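Local coordinates for protein UDP-glucose 4-epimerase (Brucella ovis, PDB 4WOK) that probably interconverts UDP-glucose and UDP-galactose by epimerisation at C4 of the sugar, using NAD held by its Rossmann-fold domain, at residues A175-N180 against N256-L261; A79-A84 against N121-S126; S135-G140 against A298-P303. The protein carries 2 engineered substitutions. One frame throughout, in Å; residues are numbered along the deposited sequence.

In the fold
Contacts 1 and 2 lie in one parallel sheet, the core of the Rossmann-fold domain, with centres about 11 Å apart. Contact 2 pairs strands 79-82 and 121-125; contact 1 pairs the next strand, 172-177, with an edge strand of the sheet, 257-260. Both segments of contact 2 precede those of contact 1 in the chain. NAD lies at the C-terminal ends of strands 79-82, 121-125 and 172-177, whereas strand 257-260 does not touch it. Contact 3 joins two loops outside the sheet. Its segments enclose those of contact 1 in sequence, and its centre is about 13 Å from that of contact 1 and 23 Å from that of contact 2. It meets contact 1 through Phe179, packed on Ile139 and Tyr300.

Contact 1 of 3, residues A175-N180 against N256-L261; sequences ALRYFN and NLAVNL. With NAD (nicotinamide-adenine-dinucleotide), chain B.
Ala175, Leu176 and Arg177 pair in parallel with Ala258, Val259 and Asn260, adding an edge strand, 257-260, to strand 172-177 in the Rossmann-fold sheet. Four backbone hydrogen bonds join them. Ala175 N gives to Leu257 O and Val259 N to Ala175 O; Arg177 N reaches Val259 O at 2.9 Å in an almost straight bond (177°), and Leu261 N reaches Arg177 O at 2.7 Å.

On one face Leu176 and Val259 lie side by side, CD2 of Leu176 3.6 Å from CG2 of Val259. Leu261 slants across Leu176, its CD1 3.9 Å from Leu176 CB. His243 of helix 236-251 covers Leu176, while Leu305 and Ala306 of helix 304-310 cover Val259.

The other face carries Ala175, Ala258, Arg177 and Asn260. The extended Arg177 chain lays its guanidinium beside Ala258, whose CB sits over one face, toward the rim, and 3.7 Å from Arg177 NH2. The Asn260 amide plane is turned 52° from this group. A salt bridge from Arg177 NH2 to Glu159 holds the guanidinium, and Tyr131 OH is hydrogen-bonded to both Arg177 NH1 and Asn260 OD1, tying the two side chains together.

Past the paired residues, Tyr178 CB rests on Leu261 CB. With CG between its backbone N and carbonyl carbon (chi1 49°), the ring swings from Leu261 toward the nicotinamide, bringing CE2 of Tyr178 3.4 Å from C5N of NAD; its OH is hydrogen-bonded to Ser125 OG. Water 1 bridges the separating backbones, accepting from Phe179 N and donating to Leu261 O. One residue after Tyr178, Phe179 O stands 3.2 Å from NAD C4N, the carbon that takes up hydride in NAD chemistry.

Contact 2 of 3, residues A79-A84 against N121-S126; sequences AVIHFA and NVIFSS. With NAD (nicotinamide-adenine-dinucleotide), chain B.
Val80, Ile81 and His82 run parallel to Val122, Ile123 and Phe124, bound first by backbone hydrogen bonds. Val80 N gives to Asn121 O and Ile123 N to Val80 O, both at 2.7 Å; His82 N then gives to Ile123 O, and a longer bond from Ser125 N to His82 O (3.2 Å) closes the series.

Side-chain packing is divided between two faces. Ile81 and Ile123 lie side by side on one, CG2 of Ile81 4.0 Å from CB of Ile123, under helices 22-33 and 236-251. Val80, His82, Val122 and Phe124 occupy the other, met by helices 96-116 and 150-169.

The aromatic contact belongs to this second face. With CG opposite the backbone N in both residues (chi1 179° in His82), the two rings lie side by side and point the same way. His82 CD2 lies in the plane of the Phe124 ring at its edge, 3.5 Å from Phe124 CD1, with the ring planes 52° apart. Thr107 OG1 bonds His82 NE2 and fixes the far end of the imidazole.

The C-terminal ends of both strands line the cofactor. Water 2, seated over the centre of one His82 ring face, makes a hydrogen-bonded link, donating to His82 O and to NAD O3D. Close contacts add to it: Ser126 O comes 3.1 Å from NAD C6N, and the edge of the Phe83 ring meets NAD C4D. Phe83 CE1 also approaches Ser125 OG to 3.4 Å, a hydroxyl hydrogen-bonded to His243 NE2. A parallel sheet sandwiched between helical layers, with the dinucleotide at the C-terminal ends of its strands, is the hallmark of the Rossmann fold.

Contact 3 of 3, residues S135-G140 against A298-P303; sequences SRLPIG and ALYADP
Ile139 and Ala301 form a single backbone bridge between two irregular segments: Ile139 N donates to Tyr300 O (3.0 Å), in the plane of that carbonyl, and Ile139 O accepts from Asp302 N (2.9 Å), which stands 50° out of the plane of its acceptor. The Ile139 side chain stays close to the first of these bonds, its CG1 3.4 Å from Tyr300 O.

A cis peptide bond joins Leu137 to Pro138, and both side chains turn to Tyr300. Pro138 CB comes obliquely to the phenol, 3.6 Å from Tyr300 CE2. Leu137 CD2 lies above one ring face, offset toward the rim, while Leu137 CB sits 4.0 Å from Tyr300 OH. The other Leu137 branch passes on to Ala298, with CD1 3.6 Å from Ala298 O. Tyr300 N is buried here without a hydrogen-bonding partner.

These loops join separate parts of the epimerase fold: 135-140 belongs to the connection from strand 121-125 to helix 150-169 of the Rossmann domain, and 298-303 leads into helix 304-310, which packs back on the edge strand 257-260. Ala301 N bonds Asp232 OD2 of strand 230-235, and Ile139 also packs on Tyr131 and Pro134.

At the start of helix 304-310, Pro138 slants over Asp302, its CG 3.8 Å from Asp302 CB. The carboxylate swings opposite the Asp302 backbone N (chi1 -169°), and OD1 accepts from Ala304 N in an Asx turn spanning Pro303, the N-cap residue of that helix.

Contact 1 of 3, residues A175-N180 against N256-L261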
# COMPACT_ATOMS: atom_id res chain seq x y z
N ALA A 175 -6.22 -2.43 -10.70
CA ALA A 175 -6.30 -1.74 -9.42
C ALA A 175 -6.09 -2.78 -8.34
O ALA A 175 -6.71 -3.84 -8.37
CB ALA A 175 -7.64 -1.03 -9.26
N LEU A 176 -5.20 -2.48 -7.40
CA LEU A 176 -4.87 -3.44 -6.35
C LEU A 176 -5.28 -2.89 -4.99
O LEU A 176 -4.79 -1.84 -4.56
CB LEU A 176 -3.37 -3.77 -6.37
CG LEU A 176 -2.85 -4.42 -7.65
CD1 LEU A 176 -1.33 -4.53 -7.61
CD2 LEU A 176 -3.48 -5.80 -7.90
N ARG A 177 -6.18 -3.60 -4.32
CA ARG A 177 -6.75 -3.17 -3.06
C ARG A 177 -6.18 -3.99 -1.90
O ARG A 177 -6.15 -5.22 -1.95
CB ARG A 177 -8.29 -3.30 -3.08
CG ARG A 177 -8.99 -2.60 -4.24
CD ARG A 177 -10.49 -2.91 -4.24
NE ARG A 177 -11.20 -2.29 -5.36
CZ ARG A 177 -12.27 -2.83 -5.94
NH1 ARG A 177 -12.76 -3.99 -5.51
NH2 ARG A 177 -12.87 -2.20 -6.95
N TYR A 178 -5.73 -3.30 -0.85
CA TYR A 178 -5.24 -4.00 0.34
C TYR A 178 -5.39 -3.09 1.54
O TYR A 178 -5.64 -1.89 1.39
CB TYR A 178 -3.79 -4.45 0.16
CG TYR A 178 -2.86 -3.36 -0.35
CD1 TYR A 178 -2.77 -3.06 -1.71
CD2 TYR A 178 -2.06 -2.65 0.53
CE1 TYR A 178 -1.92 -2.07 -2.17
CE2 TYR A 178 -1.20 -1.67 0.09
CZ TYR A 178 -1.14 -1.38 -1.26
OH TYR A 178 -0.29 -0.39 -1.71
N PHE A 179 -5.25 -3.66 2.73
CA PHE A 179 -5.45 -2.90 3.96
C PHE A 179 -4.17 -2.28 4.53
O PHE A 179 -4.00 -1.06 4.49
CB PHE A 179 -6.10 -3.79 5.03
CG PHE A 179 -7.61 -3.84 4.94
CD1 PHE A 179 -8.37 -2.72 5.24
CD2 PHE A 179 -8.25 -5.01 4.56
CE1 PHE A 179 -9.76 -2.76 5.17
CE2 PHE A 179 -9.63 -5.06 4.48
CZ PHE A 179 -10.39 -3.94 4.79
N ASN A 180 -3.29 -3.11 5.09
CA ASN A 180 -2.11 -2.62 5.78
C ASN A 180 -0.82 -3.23 5.29
O ASN A 180 -0.57 -4.42 5.50
CB ASN A 180 -2.21 -2.87 7.29
CG ASN A 180 -3.38 -2.16 7.93
OD1 ASN A 180 -3.42 -0.94 8.00
ND2 ASN A 180 -4.34 -2.94 8.43
N ASN A 256 -8.66 -5.72 -17.91
CA ASN A 256 -8.61 -4.85 -16.74
C ASN A 256 -9.07 -5.60 -15.50
O ASN A 256 -9.95 -6.46 -15.56
CB ASN A 256 -9.46 -3.61 -16.97
CG ASN A 256 -9.03 -2.81 -18.18
OD1 ASN A 256 -7.84 -2.76 -18.52
ND2 ASN A 256 -9.99 -2.18 -18.84
N LEU A 257 -8.47 -5.28 -14.36
CA LEU A 257 -8.75 -6.01 -13.12
C LEU A 257 -8.84 -5.07 -11.94
O LEU A 257 -8.20 -4.02 -11.92
CB LEU A 257 -7.66 -7.04 -12.83
CG LEU A 257 -7.47 -8.29 -13.67
CD1 LEU A 257 -6.25 -9.06 -13.15
CD2 LEU A 257 -8.72 -9.16 -13.64
N ALA A 258 -9.64 -5.46 -10.95
CA ALA A 258 -9.57 -4.87 -9.62
C ALA A 258 -9.65 -6.02 -8.63
O ALA A 258 -10.68 -6.69 -8.51
CB ALA A 258 -10.69 -3.87 -9.39
N VAL A 259 -8.54 -6.29 -7.94
CA VAL A 259 -8.48 -7.42 -7.01
C VAL A 259 -7.91 -7.04 -5.64
O VAL A 259 -7.11 -6.12 -5.52
CB VAL A 259 -7.65 -8.59 -7.59
CG1 VAL A 259 -8.23 -9.06 -8.92
CG2 VAL A 259 -6.20 -8.19 -7.76
N ASN A 260 -8.35 -7.78 -4.61
CA ASN A 260 -7.83 -7.68 -3.26
C ASN A 260 -6.48 -8.38 -3.11
O ASN A 260 -6.24 -9.42 -3.73
CB ASN A 260 -8.80 -8.31 -2.26
CG ASN A 260 -10.12 -7.57 -2.17
OD1 ASN A 260 -10.20 -6.38 -2.47
ND2 ASN A 260 -11.16 -8.28 -1.74
N LEU A 261 -5.62 -7.83 -2.25
CA LEU A 261 -4.37 -8.47 -1.88
C LEU A 261 -4.35 -8.72 -0.38
O LEU A 261 -4.66 -7.82 0.41
CB LEU A 261 -3.17 -7.60 -2.27
CG LEU A 261 -3.03 -7.24 -3.75
CD1 LEU A 261 -1.82 -6.35 -3.96
CD2 LEU A 261 -2.93 -8.50 -4.60
PA NAD B . 4.75 6.43 1.19
O1A NAD B . 4.29 7.83 1.54
O2A NAD B . 5.97 5.78 1.75
O5B NAD B . 5.08 6.51 -0.51
C5B NAD B . 4.35 7.56 -1.12
C4B NAD B . 5.31 8.11 -2.21
O4B NAD B . 4.61 8.98 -3.11
C3B NAD B . 6.33 8.93 -1.42
O3B NAD B . 7.61 8.59 -1.88
C2B NAD B . 5.95 10.39 -1.79
O2B NAD B . 7.05 11.20 -1.80
C1B NAD B . 5.39 10.18 -3.25
N9A NAD B . 4.39 11.20 -3.61
C8A NAD B . 3.25 11.63 -2.89
N7A NAD B . 2.55 12.56 -3.55
C5A NAD B . 3.26 12.75 -4.74
C6A NAD B . 3.04 13.60 -5.84
N6A NAD B . 1.97 14.46 -5.86
N1A NAD B . 3.90 13.58 -6.89
C2A NAD B . 4.97 12.72 -6.82
N3A NAD B . 5.31 11.85 -5.83
C4A NAD B . 4.41 11.90 -4.80
O3 NAD B . 3.34 5.67 1.33
PN NAD B . 3.33 4.08 1.03
O1N NAD B . 4.48 3.46 0.29
O2N NAD B . 2.65 3.51 2.23
O5D NAD B . 1.96 3.77 0.02
C5D NAD B . 2.05 4.36 -1.18
C4D NAD B . 0.83 3.87 -1.96
O4D NAD B . 0.28 2.67 -1.30
C3D NAD B . -0.28 4.94 -1.88
O3D NAD B . -0.99 4.83 -3.08
C2D NAD B . -1.12 4.41 -0.71
O2D NAD B . -2.44 4.77 -0.75
C1D NAD B . -1.08 2.91 -1.09
N1N NAD B . -1.56 2.09 0.13
C2N NAD B . -0.69 1.98 1.22
C3N NAD B . -1.12 1.23 2.34
C7N NAD B . -0.19 1.11 3.52
O7N NAD B . -0.52 0.44 4.50
N7N NAD B . 1.03 1.77 3.48
C4N NAD B . -2.38 0.64 2.33
C5N NAD B . -3.22 0.77 1.23
C6N NAD B . -2.80 1.51 0.12
O HOH W 1 -5.23 -6.35 2.80

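Contact 2 of 3, residues A79-A84 against N121-S126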
# COMPACT_ATOMS: atom_id res chain seq x y z
N ALA A 79 5.07 0.03 -18.58
CA ALA A 79 3.99 0.10 -17.61
C ALA A 79 4.28 1.23 -16.63
O ALA A 79 5.44 1.62 -16.45
CB ALA A 79 3.83 -1.22 -16.86
N VAL A 80 3.22 1.71 -15.98
CA VAL A 80 3.31 2.72 -14.94
C VAL A 80 2.68 2.15 -13.67
O VAL A 80 1.55 1.66 -13.71
CB VAL A 80 2.61 4.03 -15.35
CG1 VAL A 80 2.65 5.08 -14.21
CG2 VAL A 80 3.24 4.59 -16.61
N ILE A 81 3.41 2.17 -12.56
CA ILE A 81 2.86 1.76 -11.27
C ILE A 81 2.69 3.01 -10.41
O ILE A 81 3.64 3.75 -10.18
CB ILE A 81 3.74 0.74 -10.57
CG1 ILE A 81 4.17 -0.36 -11.55
CG2 ILE A 81 2.99 0.13 -9.40
CD1 ILE A 81 5.05 -1.41 -10.91
N HIS A 82 1.46 3.23 -9.95
CA HIS A 82 1.08 4.49 -9.32
C HIS A 82 0.94 4.30 -7.81
O HIS A 82 -0.07 3.79 -7.34
CB HIS A 82 -0.22 5.00 -9.94
CG HIS A 82 -0.72 6.28 -9.34
ND1 HIS A 82 0.08 7.11 -8.58
CD2 HIS A 82 -1.93 6.89 -9.42
CE1 HIS A 82 -0.62 8.17 -8.20
NE2 HIS A 82 -1.84 8.05 -8.69
N PHE A 83 1.98 4.68 -7.07
CA PHE A 83 1.97 4.68 -5.60
C PHE A 83 1.87 6.08 -5.00
O PHE A 83 1.90 6.24 -3.78
CB PHE A 83 3.25 4.07 -5.03
CG PHE A 83 3.45 2.61 -5.35
CD1 PHE A 83 2.74 1.63 -4.68
CD2 PHE A 83 4.41 2.22 -6.28
CE1 PHE A 83 2.96 0.27 -4.96
CE2 PHE A 83 4.63 0.87 -6.56
CZ PHE A 83 3.90 -0.10 -5.89
N ALA A 84 1.83 7.10 -5.85
CA ALA A 84 2.05 8.47 -5.40
C ALA A 84 0.77 9.04 -4.82
O ALA A 84 -0.06 9.61 -5.52
CB ALA A 84 2.55 9.33 -6.55
N ASN A 121 -0.04 0.87 -19.86
CA ASN A 121 -0.39 -0.03 -18.77
C ASN A 121 -0.26 0.56 -17.36
O ASN A 121 0.85 0.76 -16.88
CB ASN A 121 0.47 -1.28 -18.89
CG ASN A 121 0.22 -2.03 -20.19
OD1 ASN A 121 -0.93 -2.21 -20.59
ND2 ASN A 121 1.28 -2.47 -20.85
N VAL A 122 -1.38 0.80 -16.68
CA VAL A 122 -1.34 1.44 -15.36
C VAL A 122 -1.70 0.48 -14.23
O VAL A 122 -2.78 -0.12 -14.23
CB VAL A 122 -2.27 2.66 -15.30
CG1 VAL A 122 -2.30 3.26 -13.88
CG2 VAL A 122 -1.81 3.71 -16.32
N ILE A 123 -0.78 0.34 -13.29
CA ILE A 123 -1.03 -0.48 -12.11
C ILE A 123 -1.26 0.48 -10.95
O ILE A 123 -0.35 1.19 -10.55
CB ILE A 123 0.14 -1.43 -11.81
CG1 ILE A 123 0.56 -2.22 -13.06
CG2 ILE A 123 -0.20 -2.33 -10.61
CD1 ILE A 123 -0.54 -3.02 -13.66
N PHE A 124 -2.47 0.50 -10.42
CA PHE A 124 -2.90 1.49 -9.43
C PHE A 124 -2.95 0.90 -8.03
O PHE A 124 -3.65 -0.08 -7.79
CB PHE A 124 -4.27 2.05 -9.79
CG PHE A 124 -4.79 3.06 -8.79
CD1 PHE A 124 -4.12 4.26 -8.59
CD2 PHE A 124 -5.90 2.78 -8.01
CE1 PHE A 124 -4.59 5.20 -7.64
CE2 PHE A 124 -6.38 3.70 -7.06
CZ PHE A 124 -5.72 4.91 -6.88
N SER A 125 -2.22 1.50 -7.10
CA SER A 125 -2.24 1.02 -5.73
C SER A 125 -3.43 1.65 -5.03
O SER A 125 -3.44 2.83 -4.72
CB SER A 125 -0.93 1.36 -4.99
OG SER A 125 -0.40 0.20 -4.34
N SER A 126 -4.46 0.84 -4.81
CA SER A 126 -5.69 1.32 -4.21
C SER A 126 -5.73 0.90 -2.75
O SER A 126 -4.69 0.63 -2.17
CB SER A 126 -6.90 0.79 -4.98
OG SER A 126 -8.09 1.43 -4.58
PA NAD B . 4.75 6.43 1.19
O1A NAD B . 4.29 7.83 1.54
O2A NAD B . 5.97 5.78 1.75
O5B NAD B . 5.08 6.51 -0.51
C5B NAD B . 4.35 7.56 -1.12
C4B NAD B . 5.31 8.11 -2.21
O4B NAD B . 4.61 8.98 -3.11
C3B NAD B . 6.33 8.93 -1.42
O3B NAD B . 7.61 8.59 -1.88
C2B NAD B . 5.95 10.39 -1.79
O2B NAD B . 7.05 11.20 -1.80
C1B NAD B . 5.39 10.18 -3.25
N9A NAD B . 4.39 11.20 -3.61
C8A NAD B . 3.25 11.63 -2.89
N7A NAD B . 2.55 12.56 -3.55
C5A NAD B . 3.26 12.75 -4.74
C6A NAD B . 3.04 13.60 -5.84
N6A NAD B . 1.97 14.46 -5.86
N1A NAD B . 3.90 13.58 -6.89
C2A NAD B . 4.97 12.72 -6.82
N3A NAD B . 5.31 11.85 -5.83
C4A NAD B . 4.41 11.90 -4.80
O3 NAD B . 3.34 5.67 1.33
PN NAD B . 3.33 4.08 1.03
O1N NAD B . 4.48 3.46 0.29
O2N NAD B . 2.65 3.51 2.23
O5D NAD B . 1.96 3.77 0.02
C5D NAD B . 2.05 4.36 -1.18
C4D NAD B . 0.83 3.87 -1.96
O4D NAD B . 0.28 2.67 -1.30
C3D NAD B . -0.28 4.94 -1.88
O3D NAD B . -0.99 4.83 -3.08
C2D NAD B . -1.12 4.41 -0.71
O2D NAD B . -2.44 4.77 -0.75
C1D NAD B . -1.08 2.91 -1.09
N1N NAD B . -1.56 2.09 0.13
C2N NAD B . -0.69 1.98 1.22
C3N NAD B . -1.12 1.23 2.34
C7N NAD B . -0.19 1.11 3.52
O7N NAD B . -0.52 0.44 4.50
N7N NAD B . 1.03 1.77 3.48
C4N NAD B . -2.38 0.64 2.33
C5N NAD B . -3.22 0.77 1.23
C6N NAD B . -2.80 1.51 0.12
O HOH W 2 -1.64 5.64 -5.56

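Contact 3 of 3, residues S135-G140 against A298-P303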
# COMPACT_ATOMS: atom_id res chain seq x y z
N SER A 135 -20.47 -6.24 4.49
CA SER A 135 -21.62 -7.04 4.89
C SER A 135 -21.20 -8.45 5.30
O SER A 135 -21.82 -9.05 6.18
CB SER A 135 -22.63 -7.11 3.75
OG SER A 135 -23.05 -5.81 3.37
N ARG A 136 -20.15 -8.96 4.68
CA ARG A 136 -19.65 -10.29 5.01
C ARG A 136 -18.13 -10.31 5.09
O ARG A 136 -17.45 -9.48 4.49
CB ARG A 136 -20.14 -11.31 3.97
N LEU A 137 -17.60 -11.28 5.84
CA LEU A 137 -16.17 -11.45 5.96
C LEU A 137 -15.76 -12.85 5.51
O LEU A 137 -16.42 -13.82 5.87
CB LEU A 137 -15.72 -11.19 7.40
CG LEU A 137 -15.80 -9.74 7.86
CD1 LEU A 137 -15.80 -9.67 9.38
CD2 LEU A 137 -14.64 -8.92 7.29
N PRO A 138 -14.67 -12.95 4.73
CA PRO A 138 -13.80 -11.85 4.30
C PRO A 138 -14.43 -11.00 3.20
O PRO A 138 -15.45 -11.38 2.63
CB PRO A 138 -12.55 -12.56 3.79
CG PRO A 138 -13.05 -13.91 3.36
CD PRO A 138 -14.19 -14.26 4.26
N ILE A 139 -13.83 -9.85 2.91
CA ILE A 139 -14.41 -8.90 1.97
C ILE A 139 -14.06 -9.24 0.53
O ILE A 139 -12.90 -9.16 0.13
CB ILE A 139 -13.95 -7.46 2.28
CG1 ILE A 139 -14.16 -7.13 3.76
CG2 ILE A 139 -14.67 -6.46 1.37
CD1 ILE A 139 -13.62 -5.78 4.16
N GLY A 140 -15.06 -9.63 -0.26
CA GLY A 140 -14.85 -9.93 -1.66
C GLY A 140 -14.94 -8.67 -2.49
O GLY A 140 -15.43 -7.65 -2.02
N ALA A 298 -13.50 -6.69 13.16
CA ALA A 298 -12.65 -7.42 12.24
C ALA A 298 -12.82 -6.93 10.81
O ALA A 298 -13.94 -6.74 10.33
CB ALA A 298 -12.93 -8.92 12.32
N LEU A 299 -11.69 -6.71 10.16
CA LEU A 299 -11.66 -6.35 8.75
C LEU A 299 -10.51 -7.08 8.06
O LEU A 299 -9.36 -6.95 8.47
CB LEU A 299 -11.49 -4.84 8.57
CG LEU A 299 -12.57 -3.90 9.10
CD1 LEU A 299 -12.09 -2.45 8.99
CD2 LEU A 299 -13.87 -4.09 8.34
N TYR A 300 -10.82 -7.86 7.04
CA TYR A 300 -9.79 -8.48 6.23
C TYR A 300 -10.38 -8.89 4.88
O TYR A 300 -11.59 -9.10 4.75
CB TYR A 300 -9.17 -9.69 6.95
CG TYR A 300 -10.16 -10.71 7.45
CD1 TYR A 300 -10.82 -10.54 8.66
CD2 TYR A 300 -10.42 -11.87 6.72
CE1 TYR A 300 -11.73 -11.47 9.12
CE2 TYR A 300 -11.32 -12.81 7.17
CZ TYR A 300 -11.97 -12.61 8.37
OH TYR A 300 -12.87 -13.55 8.83
N ALA A 301 -9.50 -8.99 3.89
CA ALA A 301 -9.92 -9.14 2.50
C ALA A 301 -9.91 -10.59 2.03
O ALA A 301 -9.12 -11.41 2.50
CB ALA A 301 -9.02 -8.30 1.61
N ASP A 302 -10.78 -10.89 1.07
CA ASP A 302 -10.81 -12.17 0.39
C ASP A 302 -9.83 -12.16 -0.78
O ASP A 302 -10.01 -11.40 -1.73
CB ASP A 302 -12.24 -12.47 -0.10
CG ASP A 302 -12.42 -13.90 -0.57
OD1 ASP A 302 -11.41 -14.62 -0.71
OD2 ASP A 302 -13.58 -14.29 -0.80
N PRO A 303 -8.78 -13.00 -0.72
CA PRO A 303 -7.71 -12.99 -1.72
C PRO A 303 -7.91 -13.96 -2.89
O PRO A 303 -6.98 -14.15 -3.67
CB PRO A 303 -6.50 -13.41 -0.90
CG PRO A 303 -7.07 -14.41 0.07
CD PRO A 303 -8.48 -13.93 0.39